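Local coordinates for protein alanine racemase (Enterococcus faecalis, PDB 3E5P) that belongs to the alanine racemase family, pairing an N-terminal TIM-type barrel with a C-terminal beta domain in a two-chain assembly that binds pyridoxal-5'-phosphate, at residues G285-W290 against S363-R368. The protein carries 1 engineered substitution. Sequence-based numbering, arbitrary orientation.
Sequences GYADGW and SQRIPR. With PPI (propanoic acid), chain K.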
loop_
_atom_site.group_PDB
_atom_site.type_symbol
_atom_site.label_atom_id
_atom_site.label_comp_id
_atom_site.label_asym_id
_atom_site.label_seq_id
_atom_site.Cartn_x
_atom_site.Cartn_y
_atom_site.Cartn_z
ATOM N N GLY C 285 -3.467 5.150 9.779
ATOM C CA GLY C 285 -2.386 6.030 9.367
ATOM C C GLY C 285 -1.983 5.785 7.928
ATOM O O GLY C 285 -2.661 5.058 7.206
ATOM N N TYR C 286 -0.878 6.374 7.490
ATOM C CA TYR C 286 -0.474 6.155 6.114
ATOM C C TYR C 286 -0.048 4.718 5.835
ATOM O O TYR C 286 -0.312 4.212 4.754
ATOM C CB TYR C 286 0.599 7.171 5.676
ATOM C CG TYR C 286 1.829 7.284 6.535
ATOM C CD1 TYR C 286 2.849 6.341 6.443
ATOM C CD2 TYR C 286 1.991 8.361 7.420
ATOM C CE1 TYR C 286 4.006 6.454 7.207
ATOM C CE2 TYR C 286 3.142 8.491 8.196
ATOM C CZ TYR C 286 4.149 7.527 8.086
ATOM O OH TYR C 286 5.272 7.594 8.878
ATOM N N ALA C 287 0.560 4.046 6.806
ATOM C CA ALA C 287 0.977 2.653 6.618
ATOM C C ALA C 287 -0.224 1.768 6.278
ATOM O O ALA C 287 -0.064 0.615 5.896
ATOM C CB ALA C 287 1.663 2.125 7.878
ATOM N N ASP C 288 -1.424 2.322 6.434
ATOM C CA ASP C 288 -2.666 1.613 6.138
ATOM C C ASP C 288 -3.173 2.090 4.794
ATOM O O ASP C 288 -4.144 1.560 4.267
ATOM C CB ASP C 288 -3.749 1.922 7.191
ATOM C CG ASP C 288 -3.443 1.320 8.548
ATOM O OD1 ASP C 288 -3.519 0.081 8.683
ATOM O OD2 ASP C 288 -3.121 2.084 9.475
ATOM N N GLY C 289 -2.531 3.116 4.254
ATOM C CA GLY C 289 -2.974 3.648 2.978
ATOM C C GLY C 289 -3.590 5.034 3.092
ATOM O O GLY C 289 -3.830 5.688 2.084
ATOM N N TRP C 290 -3.862 5.479 4.314
ATOM C CA TRP C 290 -4.434 6.802 4.549
ATOM C C TRP C 290 -3.218 7.719 4.483
ATOM O O TRP C 290 -2.643 8.086 5.508
ATOM C CB TRP C 290 -5.080 6.851 5.945
ATOM C CG TRP C 290 -6.076 7.955 6.127
ATOM C CD1 TRP C 290 -5.995 9.014 6.994
ATOM C CD2 TRP C 290 -7.296 8.128 5.399
ATOM N NE1 TRP C 290 -7.090 9.838 6.847
ATOM C CE2 TRP C 290 -7.904 9.319 5.874
ATOM C CE3 TRP C 290 -7.935 7.394 4.387
ATOM C CZ2 TRP C 290 -9.118 9.792 5.372
ATOM C CZ3 TRP C 290 -9.143 7.867 3.883
ATOM C CH2 TRP C 290 -9.722 9.060 4.380
ATOM N N SER C 363 -3.758 -0.729 2.663
ATOM C CA SER C 363 -2.988 -1.861 3.175
ATOM C C SER C 363 -3.818 -3.102 3.534
ATOM O O SER C 363 -5.028 -3.019 3.770
ATOM C CB SER C 363 -2.193 -1.410 4.407
ATOM O OG SER C 363 -1.517 -2.494 5.014
ATOM N N GLN C 364 -3.156 -4.256 3.579
ATOM C CA GLN C 364 -3.836 -5.497 3.930
ATOM C C GLN C 364 -4.015 -5.517 5.441
ATOM O O GLN C 364 -4.758 -6.332 5.984
ATOM C CB GLN C 364 -3.021 -6.709 3.493
ATOM C CG GLN C 364 -3.881 -7.933 3.220
ATOM C CD GLN C 364 -4.786 -7.741 2.010
ATOM O OE1 GLN C 364 -5.880 -8.306 1.933
ATOM N NE2 GLN C 364 -4.328 -6.946 1.057
ATOM N N ARG C 365 -3.320 -4.606 6.115
ATOM C CA ARG C 365 -3.410 -4.488 7.563
ATOM C C ARG C 365 -4.832 -4.082 7.946
ATOM O O ARG C 365 -5.225 -4.194 9.106
ATOM C CB ARG C 365 -2.413 -3.446 8.075
ATOM C CG ARG C 365 -2.132 -3.546 9.559
ATOM C CD ARG C 365 -0.989 -2.624 10.017
ATOM N NE ARG C 365 -1.338 -1.203 9.985
ATOM C CZ ARG C 365 -0.641 -0.251 10.601
ATOM N NH1 ARG C 365 0.443 -0.560 11.299
ATOM N NH2 ARG C 365 -1.040 1.009 10.534
ATOM N N ILE C 366 -5.608 -3.600 6.974
ATOM C CA ILE C 366 -6.985 -3.222 7.265
ATOM C C ILE C 366 -7.884 -4.373 6.864
ATOM O O ILE C 366 -7.977 -4.699 5.684
ATOM C CB ILE C 366 -7.471 -2.008 6.462
ATOM C CG1 ILE C 366 -6.614 -0.785 6.747
ATOM C CG2 ILE C 366 -8.907 -1.716 6.819
ATOM C CD1 ILE C 366 -7.142 0.480 6.075
ATOM N N PRO C 367 -8.560 -5.003 7.838
ATOM C CA PRO C 367 -9.463 -6.128 7.580
ATOM C C PRO C 367 -10.627 -5.744 6.657
ATOM O O PRO C 367 -11.261 -4.700 6.838
ATOM C CB PRO C 367 -9.976 -6.493 8.977
ATOM C CG PRO C 367 -8.880 -6.086 9.869
ATOM C CD PRO C 367 -8.435 -4.760 9.284
ATOM N N ARG C 368 -10.902 -6.593 5.674
ATOM C CA ARG C 368 -12.014 -6.365 4.767
ATOM C C ARG C 368 -13.160 -7.304 5.137
ATOM O O ARG C 368 -12.946 -8.502 5.327
ATOM C CB ARG C 368 -11.615 -6.649 3.326
ATOM C CG ARG C 368 -10.990 -5.507 2.599
ATOM C CD ARG C 368 -9.493 -5.472 2.752
ATOM N NE ARG C 368 -8.916 -4.732 1.636
ATOM C CZ ARG C 368 -7.643 -4.381 1.553
ATOM N NH1 ARG C 368 -6.807 -4.706 2.524
ATOM N NH2 ARG C 368 -7.213 -3.686 0.509
HETATM C C1 PPI K . 5.144 8.597 11.857
HETATM C C2 PPI K . 5.550 9.623 10.808
HETATM C C3 PPI K . 6.885 10.305 11.086
HETATM O O1 PPI K . 5.862 7.584 12.040
HETATM O O2 PPI K . 4.092 8.794 12.503
#
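D288 and R365 form a two-pronged, side-on salt bridge inside the C-terminal beta domain of this alanine racemase, joining the 3-10 turn 286-288 to the type I beta turn S363-I366. R365 NE donates to D288 OD1 at 2.8 Å and R365 NH2 to D288 OD2 at 2.6 Å. Both acceptors lie practically in the guanidinium plane, yet the two groups are not coplanar: their planes stand 42° apart, and both nitrogens meet the carboxylate from above its plane. With CG anti to the backbone N (chi1 -163°) and a bend at chi3, the arginine chain carries its head over to D288. G285 N takes the anti lone pair of D288 OD2 (3.1 Å), so two donors grip that oxygen, while R7 pairs with OD1; these bonds probably hold the carboxylate's rotation. R365 NH1 pairs with D315 of its own chain and with E70 of the second subunit.

I366 CD1 packs 3.9 Å from D288 CB, and, separately, A287 CB lies over one face of the R365 guanidinium. The backbones come closest at S363, which is partly exposed, unlike the buried D288, R365 and I366: its CB rests 3.3 Å from A287 O, while its OG turns back to accept from R365 N in an ST turn. The backbones are tied by S363 N donating to D288 O at 2.8 Å.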